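PDB 3DUW: O-methyltransferase, putative from Bacillus cereus, which probably transfers a methyl group from S-adenosylmethionine to a hydroxyl oxygen of its substrate, and is captured here with the product S-adenosyl-L-homocysteine. Local coordinates for residues Ile164-Asp176 and Asp181-Leu193. Residues are numbered along the deposited sequence; the frame is centred on the assembly and turned at random.
Sequences IGDNVVREGEVID and DPRVQGIRRFYEL
Arg-183 CB sits over one face of the Arg-170 guanidinium, toward its rim; Asn-167 O and a water lie at the edge. The two guanidinium planes stand 48° apart, NH2 of Arg-170 approaching Arg-183 NE to 3.6 Å, and Asp-181 probably eases this like-charge meeting: Arg-183 grips its carboxylate side-on through NE and NH2, OD1 also accepts Arg-183 N as N-cap of helix 182-196, and OD2 reaches Arg-170 NE through that water. At the Arg-188 guanidinium, Val-174 O takes NH1 in plane (2.9 Å, N-H...O 162°), while the Asp-176 carbonyl carbon lies over one face; a bend at chi3 (59°) curls the chain round to this oxygen. The Tyr-191 ring meets Val-168 O at its edge, OH donating from above the carbonyl plane (2.9 Å). Between these two bonds Val-174 CG2 lies against Tyr-191 CE2 (3.7 Å), and Ile-187 packs beside it, its CD1 tight against Val-168 CG1 (3.3 Å). The contact thus packs the loop leaving strand 162-166 of the Rossmann-like methyltransferase sheet onto helix 182-196. Phe-190 and Tyr-191 also touch Ile-217 on antiparallel strand 214-221, Ile-187 and Phe-190 reach Asn-146 of helix 146-155, and Tyr-13 of the second subunit meets the Tyr-191 ring edge-to-face.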
ATOM      1  N   ILE A 164       3.227   9.521   2.016  1.00  7.80           N
ATOM      2  CA  ILE A 164       1.880   9.040   1.744  1.00  7.38           C
ATOM      3  C   ILE A 164       0.971  10.256   1.754  1.00  6.79           C
ATOM      4  O   ILE A 164       0.990  11.036   2.710  1.00  7.22           O
ATOM      5  CB  ILE A 164       1.367   8.074   2.833  1.00  6.97           C
ATOM      6  CG1 ILE A 164       2.180   6.776   2.820  1.00  7.58           C
ATOM      7  CG2 ILE A 164      -0.117   7.784   2.608  1.00  7.28           C
ATOM      8  CD1 ILE A 164       1.988   5.940   1.570  1.00 11.20           C
ATOM      9  N   GLY A 165       0.203  10.428   0.681  1.00  6.21           N
ATOM     10  CA  GLY A 165      -0.740  11.531   0.597  1.00  6.33           C
ATOM     11  C   GLY A 165      -2.128  10.920   0.566  1.00  7.18           C
ATOM     12  O   GLY A 165      -2.463  10.198  -0.369  1.00  7.25           O
ATOM     13  N   ASP A 166      -2.935  11.194   1.584  1.00  5.82           N
ATOM     14  CA  ASP A 166      -4.282  10.641   1.665  1.00  6.57           C
ATOM     15  C   ASP A 166      -5.313  11.510   0.953  1.00  6.66           C
ATOM     16  O   ASP A 166      -5.078  12.698   0.696  1.00  7.71           O
ATOM     17  CB  ASP A 166      -4.671  10.495   3.144  1.00  6.60           C
ATOM     18  CG  ASP A 166      -5.894   9.610   3.361  1.00  6.51           C
ATOM     19  OD1 ASP A 166      -6.141   8.704   2.536  1.00  7.14           O
ATOM     20  OD2 ASP A 166      -6.592   9.804   4.386  1.00  7.50           O
ATOM     21  N   ASN A 167      -6.446  10.894   0.623  1.00  6.85           N
ATOM     22  CA  ASN A 167      -7.575  11.578   0.006  1.00  7.18           C
ATOM     23  C   ASN A 167      -7.238  12.297  -1.294  1.00  6.74           C
ATOM     24  O   ASN A 167      -7.565  13.475  -1.470  1.00  7.50           O
ATOM     25  CB  ASN A 167      -8.163  12.566   1.020  1.00  8.22           C
ATOM     26  CG  ASN A 167      -8.351  11.939   2.392  1.00  8.80           C
ATOM     27  OD1 ASN A 167      -7.734  12.362   3.372  1.00  8.79           O
ATOM     28  ND2 ASN A 167      -9.196  10.917   2.465  1.00  9.47           N
ATOM     29  N   VAL A 168      -6.610  11.577  -2.219  1.00  7.30           N
ATOM     30  CA  VAL A 168      -6.221  12.176  -3.483  1.00  8.40           C
ATOM     31  C   VAL A 168      -7.008  11.701  -4.705  1.00  7.64           C
ATOM     32  O   VAL A 168      -6.548  11.851  -5.834  1.00  7.39           O
ATOM     33  CB  VAL A 168      -4.706  11.990  -3.727  1.00 10.75           C
ATOM     34  CG1 VAL A 168      -3.921  12.713  -2.635  1.00 13.31           C
ATOM     35  CG2 VAL A 168      -4.355  10.512  -3.746  1.00 12.17           C
ATOM     36  N   VAL A 169      -8.190  11.131  -4.476  1.00  7.61           N
ATOM     37  CA  VAL A 169      -9.060  10.679  -5.569  1.00  7.46           C
ATOM     38  C   VAL A 169     -10.408  11.383  -5.418  1.00  8.40           C
ATOM     39  O   VAL A 169     -11.011  11.813  -6.404  1.00  8.91           O
ATOM     40  CB  VAL A 169      -9.221   9.142  -5.560  1.00  7.15           C
ATOM     41  CG1 VAL A 169     -10.348   8.713  -6.487  1.00  8.72           C
ATOM     42  CG2 VAL A 169      -7.911   8.503  -6.009  1.00  8.22           C
ATOM     43  N   ARG A 170     -10.861  11.493  -4.173  1.00  8.29           N
ATOM     44  CA  ARG A 170     -12.083  12.208  -3.822  1.00  9.67           C
ATOM     45  C   ARG A 170     -13.302  11.929  -4.702  1.00 10.35           C
ATOM     46  O   ARG A 170     -13.792  12.806  -5.421  1.00 10.51           O
ATOM     47  CB  ARG A 170     -11.763  13.707  -3.797  1.00  9.91           C
ATOM     48  CG  ARG A 170     -10.387  14.004  -3.189  1.00 10.31           C
ATOM     49  CD  ARG A 170     -10.138  15.495  -3.010  1.00 11.43           C
ATOM     50  NE  ARG A 170     -10.974  16.070  -1.961  1.00 12.23           N
ATOM     51  CZ  ARG A 170     -10.704  16.019  -0.658  1.00 12.02           C
ATOM     52  NH1 ARG A 170      -9.604  15.423  -0.209  1.00 11.32           N
ATOM     53  NH2 ARG A 170     -11.546  16.558   0.208  1.00 13.48           N
ATOM     54  N   GLU A 171     -13.784  10.694  -4.619  1.00 10.40           N
ATOM     55  CA  GLU A 171     -14.950  10.233  -5.364  1.00 10.89           C
ATOM     56  C   GLU A 171     -14.802  10.375  -6.877  1.00 11.56           C
ATOM     57  O   GLU A 171     -15.792  10.460  -7.609  1.00 14.08           O
ATOM     58  CB  GLU A 171     -16.207  10.959  -4.866  1.00 12.94           C
ATOM     59  CG  GLU A 171     -16.420  10.791  -3.367  1.00 16.39           C
ATOM     60  CD  GLU A 171     -17.787  11.247  -2.904  1.00 19.27           C
ATOM     61  OE1 GLU A 171     -18.199  12.369  -3.267  1.00 22.10           O
ATOM     62  OE2 GLU A 171     -18.444  10.482  -2.166  1.00 21.79           O
ATOM     63  N   GLY A 172     -13.554  10.381  -7.339  1.00 10.03           N
ATOM     64  CA  GLY A 172     -13.277  10.486  -8.759  1.00 10.78           C
ATOM     65  C   GLY A 172     -13.186  11.894  -9.315  1.00  9.95           C
ATOM     66  O   GLY A 172     -12.896  12.075 -10.498  1.00 12.17           O
ATOM     67  N   GLU A 173     -13.420  12.894  -8.471  1.00 10.28           N
ATOM     68  CA  GLU A 173     -13.375  14.282  -8.914  1.00 11.98           C
ATOM     69  C   GLU A 173     -11.979  14.760  -9.295  1.00 11.26           C
ATOM     70  O   GLU A 173     -11.825  15.791  -9.953  1.00 11.80           O
ATOM     71  CB  GLU A 173     -13.956  15.190  -7.828  1.00 12.80           C
ATOM     72  CG  GLU A 173     -15.459  15.044  -7.654  1.00 16.24           C
ATOM     73  CD  GLU A 173     -15.992  15.866  -6.501  1.00 18.67           C
ATOM     74  OE1 GLU A 173     -15.594  17.044  -6.379  1.00 17.78           O
ATOM     75  OE2 GLU A 173     -16.816  15.339  -5.722  1.00 21.69           O
ATOM     76  N   VAL A 174     -10.962  14.005  -8.895  1.00 10.05           N
ATOM     77  CA  VAL A 174      -9.585  14.373  -9.197  1.00 10.95           C
ATOM     78  C   VAL A 174      -9.326  14.565 -10.695  1.00 11.00           C
ATOM     79  O   VAL A 174      -8.408  15.287 -11.076  1.00 10.59           O
ATOM     80  CB  VAL A 174      -8.597  13.316  -8.634  1.00 10.82           C
ATOM     81  CG1 VAL A 174      -8.828  11.967  -9.295  1.00 11.64           C
ATOM     82  CG2 VAL A 174      -7.164  13.779  -8.830  1.00 12.88           C
ATOM     83  N   ILE A 175     -10.138  13.942 -11.545  1.00 11.13           N
ATOM     84  CA  ILE A 175      -9.938  14.067 -12.989  1.00 12.61           C
ATOM     85  C   ILE A 175     -10.608  15.297 -13.597  1.00 13.97           C
ATOM     86  O   ILE A 175     -10.427  15.587 -14.781  1.00 14.59           O
ATOM     87  CB  ILE A 175     -10.431  12.799 -13.734  1.00 11.88           C
ATOM     88  CG1 ILE A 175     -10.101  12.903 -15.227  1.00 18.10           C
ATOM     89  CG2 ILE A 175     -11.926  12.616 -13.523  1.00 14.31           C
ATOM     90  CD1 ILE A 175     -10.541  11.705 -16.044  1.00 19.18           C
ATOM     91  N   ASP A 176     -11.371  16.029 -12.792  1.00 13.62           N
ATOM     92  CA  ASP A 176     -12.046  17.223 -13.292  1.00 14.80           C
ATOM     93  C   ASP A 176     -11.200  18.483 -13.126  1.00 13.58           C
ATOM     94  O   ASP A 176     -11.154  19.078 -12.053  1.00 13.61           O
ATOM     95  CB  ASP A 176     -13.385  17.410 -12.585  1.00 16.46           C
ATOM     96  CG  ASP A 176     -14.155  18.595 -13.123  1.00 17.28           C
ATOM     97  OD1 ASP A 176     -13.840  19.030 -14.251  1.00 18.92           O
ATOM     98  OD2 ASP A 176     -15.072  19.079 -12.429  1.00 20.77           O
ATOM     99  N   ASP A 181     -13.819  22.918  -6.484  1.00 13.48           N
ATOM    100  CA  ASP A 181     -13.397  22.504  -5.145  1.00 12.91           C
ATOM    101  C   ASP A 181     -11.896  22.759  -4.988  1.00 11.66           C
ATOM    102  O   ASP A 181     -11.080  22.125  -5.655  1.00 11.29           O
ATOM    103  CB  ASP A 181     -13.690  21.012  -4.952  1.00 12.84           C
ATOM    104  CG  ASP A 181     -13.539  20.565  -3.511  1.00 11.44           C
ATOM    105  OD1 ASP A 181     -12.704  21.138  -2.785  1.00 13.07           O
ATOM    106  OD2 ASP A 181     -14.250  19.618  -3.105  1.00 13.08           O
ATOM    107  N   PRO A 182     -11.509  23.684  -4.093  1.00 12.13           N
ATOM    108  CA  PRO A 182     -10.086  23.975  -3.898  1.00 11.99           C
ATOM    109  C   PRO A 182      -9.261  22.763  -3.460  1.00 10.71           C
ATOM    110  O   PRO A 182      -8.049  22.715  -3.680  1.00  9.97           O
ATOM    111  CB  PRO A 182     -10.104  25.094  -2.857  1.00 12.98           C
ATOM    112  CG  PRO A 182     -11.340  24.797  -2.064  1.00 14.18           C
ATOM    113  CD  PRO A 182     -12.336  24.452  -3.147  1.00 13.78           C
ATOM    114  N   ARG A 183      -9.918  21.787  -2.841  1.00 10.56           N
ATOM    115  CA  ARG A 183      -9.233  20.577  -2.396  1.00  9.63           C
ATOM    116  C   ARG A 183      -8.887  19.711  -3.606  1.00  9.62           C
ATOM    117  O   ARG A 183      -7.828  19.076  -3.651  1.00 10.02           O
ATOM    118  CB  ARG A 183     -10.120  19.810  -1.417  1.00  9.95           C
ATOM    119  CG  ARG A 183     -10.405  20.594  -0.144  1.00 11.00           C
ATOM    120  CD  ARG A 183     -11.490  19.943   0.684  1.00 14.45           C
ATOM    121  NE  ARG A 183     -12.756  19.906  -0.038  1.00 15.19           N
ATOM    122  CZ  ARG A 183     -13.893  19.446   0.470  1.00 16.86           C
ATOM    123  NH1 ARG A 183     -13.926  18.980   1.712  1.00 20.08           N
ATOM    124  NH2 ARG A 183     -14.996  19.448  -0.265  1.00 17.53           N
ATOM    125  N   VAL A 184      -9.783  19.689  -4.590  1.00  9.34           N
ATOM    126  CA  VAL A 184      -9.550  18.924  -5.808  1.00 10.19           C
ATOM    127  C   VAL A 184      -8.415  19.581  -6.597  1.00  9.59           C
ATOM    128  O   VAL A 184      -7.528  18.902  -7.112  1.00  9.75           O
ATOM    129  CB  VAL A 184     -10.823  18.865  -6.691  1.00  9.64           C
ATOM    130  CG1 VAL A 184     -10.493  18.264  -8.051  1.00 11.14           C
ATOM    131  CG2 VAL A 184     -11.891  18.026  -6.001  1.00 12.42           C
ATOM    132  N   GLN A 185      -8.437  20.907  -6.695  1.00  9.71           N
ATOM    133  CA  GLN A 185      -7.379  21.602  -7.418  1.00  9.49           C
ATOM    134  C   GLN A 185      -6.043  21.384  -6.708  1.00  8.96           C
ATOM    135  O   GLN A 185      -5.023  21.153  -7.353  1.00  8.62           O
ATOM    136  CB  GLN A 185      -7.700  23.097  -7.536  1.00 10.88           C
ATOM    137  CG  GLN A 185      -8.953  23.384  -8.364  1.00 12.25           C
ATOM    138  CD  GLN A 185      -8.826  22.943  -9.817  1.00 13.39           C
ATOM    139  OE1 GLN A 185      -9.826  22.798 -10.523  1.00 14.23           O
ATOM    140  NE2 GLN A 185      -7.596  22.741 -10.273  1.00 11.14           N
ATOM    141  N   GLY A 186      -6.057  21.436  -5.379  1.00  8.07           N
ATOM    142  CA  GLY A 186      -4.836  21.220  -4.622  1.00  8.41           C
ATOM    143  C   GLY A 186      -4.238  19.847  -4.882  1.00  8.36           C
ATOM    144  O   GLY A 186      -3.022  19.713  -5.023  1.00  8.67           O
ATOM    145  N   ILE A 187      -5.082  18.820  -4.944  1.00  8.48           N
ATOM    146  CA  ILE A 187      -4.589  17.473  -5.196  1.00  8.37           C
ATOM    147  C   ILE A 187      -4.034  17.360  -6.615  1.00  7.49           C
ATOM    148  O   ILE A 187      -3.017  16.708  -6.831  1.00  8.56           O
ATOM    149  CB  ILE A 187      -5.700  16.419  -4.962  1.00  8.86           C
ATOM    150  CG1 ILE A 187      -6.002  16.313  -3.461  1.00  9.61           C
ATOM    151  CG2 ILE A 187      -5.285  15.077  -5.534  1.00 14.21           C
ATOM    152  CD1 ILE A 187      -4.804  15.942  -2.609  1.00 15.99           C
ATOM    153  N   ARG A 188      -4.689  17.997  -7.582  1.00  8.47           N
ATOM    154  CA  ARG A 188      -4.187  17.948  -8.949  1.00  7.98           C
ATOM    155  C   ARG A 188      -2.814  18.630  -9.034  1.00  8.97           C
ATOM    156  O   ARG A 188      -1.920  18.139  -9.721  1.00  8.87           O
ATOM    157  CB  ARG A 188      -5.191  18.597  -9.912  1.00  8.61           C
ATOM    158  CG  ARG A 188      -6.436  17.733 -10.153  1.00  8.79           C
ATOM    159  CD  ARG A 188      -7.464  18.439 -11.029  1.00 11.10           C
ATOM    160  NE  ARG A 188      -6.931  18.797 -12.339  1.00 12.19           N
ATOM    161  CZ  ARG A 188      -6.814  17.959 -13.363  1.00 13.05           C
ATOM    162  NH1 ARG A 188      -7.199  16.697 -13.246  1.00 13.49           N
ATOM    163  NH2 ARG A 188      -6.308  18.389 -14.509  1.00 14.46           N
ATOM    164  N   ARG A 189      -2.645  19.748  -8.329  1.00  8.90           N
ATOM    165  CA  ARG A 189      -1.368  20.467  -8.305  1.00  8.96           C
ATOM    166  C   ARG A 189      -0.295  19.542  -7.717  1.00  8.87           C
ATOM    167  O   ARG A 189       0.867  19.561  -8.133  1.00  8.73           O
ATOM    168  CB  ARG A 189      -1.473  21.722  -7.426  1.00 10.85           C
ATOM    169  CG  ARG A 189      -2.452  22.795  -7.894  1.00 13.06           C
ATOM    170  CD  ARG A 189      -2.025  23.409  -9.216  1.00 12.83           C
ATOM    171  NE  ARG A 189      -2.467  22.605 -10.348  1.00 12.69           N
ATOM    172  CZ  ARG A 189      -3.739  22.475 -10.710  1.00 12.24           C
ATOM    173  NH1 ARG A 189      -4.691  23.102 -10.031  1.00 12.77           N
ATOM    174  NH2 ARG A 189      -4.061  21.717 -11.748  1.00 13.26           N
ATOM    175  N   PHE A 190      -0.704  18.746  -6.733  1.00  7.96           N
ATOM    176  CA  PHE A 190       0.158  17.790  -6.042  1.00  8.15           C
ATOM    177  C   PHE A 190       0.668  16.716  -7.016  1.00  7.43           C
ATOM    178  O   PHE A 190       1.870  16.459  -7.085  1.00  8.21           O
ATOM    179  CB  PHE A 190      -0.658  17.184  -4.890  1.00  8.18           C
ATOM    180  CG  PHE A 190       0.079  16.188  -4.036  1.00  8.62           C
ATOM    181  CD1 PHE A 190       1.338  16.461  -3.514  1.00 13.38           C
ATOM    182  CD2 PHE A 190      -0.546  14.996  -3.675  1.00 10.39           C
ATOM    183  CE1 PHE A 190       1.960  15.558  -2.637  1.00 14.74           C
ATOM    184  CE2 PHE A 190       0.063  14.095  -2.803  1.00  7.90           C
ATOM    185  CZ  PHE A 190       1.314  14.372  -2.282  1.00 12.12           C
ATOM    186  N   TYR A 191      -0.238  16.100  -7.773  1.00  8.19           N
ATOM    187  CA  TYR A 191       0.154  15.081  -8.754  1.00  7.50           C
ATOM    188  C   TYR A 191       1.155  15.690  -9.741  1.00  7.04           C
ATOM    189  O   TYR A 191       2.197  15.103 -10.039  1.00  8.41           O
ATOM    190  CB  TYR A 191      -1.066  14.589  -9.545  1.00  7.19           C
ATOM    191  CG  TYR A 191      -1.912  13.522  -8.880  1.00  6.61           C
ATOM    192  CD1 TYR A 191      -1.642  12.168  -9.069  1.00  6.97           C
ATOM    193  CD2 TYR A 191      -3.025  13.870  -8.116  1.00  6.42           C
ATOM    194  CE1 TYR A 191      -2.469  11.185  -8.521  1.00  7.42           C
ATOM    195  CE2 TYR A 191      -3.855  12.899  -7.562  1.00  7.12           C
ATOM    196  CZ  TYR A 191      -3.572  11.556  -7.773  1.00  7.27           C
ATOM    197  OH  TYR A 191      -4.403  10.584  -7.254  1.00  8.02           O
ATOM    198  N   GLU A 192       0.827  16.875 -10.244  1.00  8.14           N
ATOM    199  CA  GLU A 192       1.678  17.567 -11.205  1.00  9.36           C
ATOM    200  C   GLU A 192       3.071  17.871 -10.663  1.00  9.03           C
ATOM    201  O   GLU A 192       4.062  17.699 -11.367  1.00 10.21           O
ATOM    202  CB  GLU A 192       0.997  18.862 -11.654  1.00 10.59           C
ATOM    203  CG  GLU A 192      -0.245  18.636 -12.505  1.00 11.73           C
ATOM    204  CD  GLU A 192      -1.158  19.850 -12.548  1.00 14.63           C
ATOM    205  OE1 GLU A 192      -0.720  20.945 -12.142  1.00 17.47           O
ATOM    206  OE2 GLU A 192      -2.315  19.712 -12.991  1.00 14.55           O
ATOM    207  N   LEU A 193       3.150  18.323  -9.417  1.00  8.96           N
ATOM    208  CA  LEU A 193       4.445  18.635  -8.826  1.00  9.53           C
ATOM    209  C   LEU A 193       5.300  17.391  -8.648  1.00 10.58           C
ATOM    210  O   LEU A 193       6.516  17.429  -8.841  1.00 10.61           O
ATOM    211  CB  LEU A 193       4.256  19.342  -7.490  1.00 10.59           C
ATOM    212  CG  LEU A 193       3.991  20.836  -7.654  1.00 12.47           C
ATOM    213  CD1 LEU A 193       3.565  21.429  -6.326  1.00 13.50           C
ATOM    214  CD2 LEU A 193       5.254  21.519  -8.174  1.00 13.25           C
TER
HETATM  215  O   HOH W   1     -13.416  17.019  -2.538  1.00 15.26           O
HETATM  216  O   HOH W   2     -16.568  18.780  -4.499  1.00 21.11           O
HETATM  217  O   HOH W   3      -7.779  15.282 -15.781  1.00 25.53           O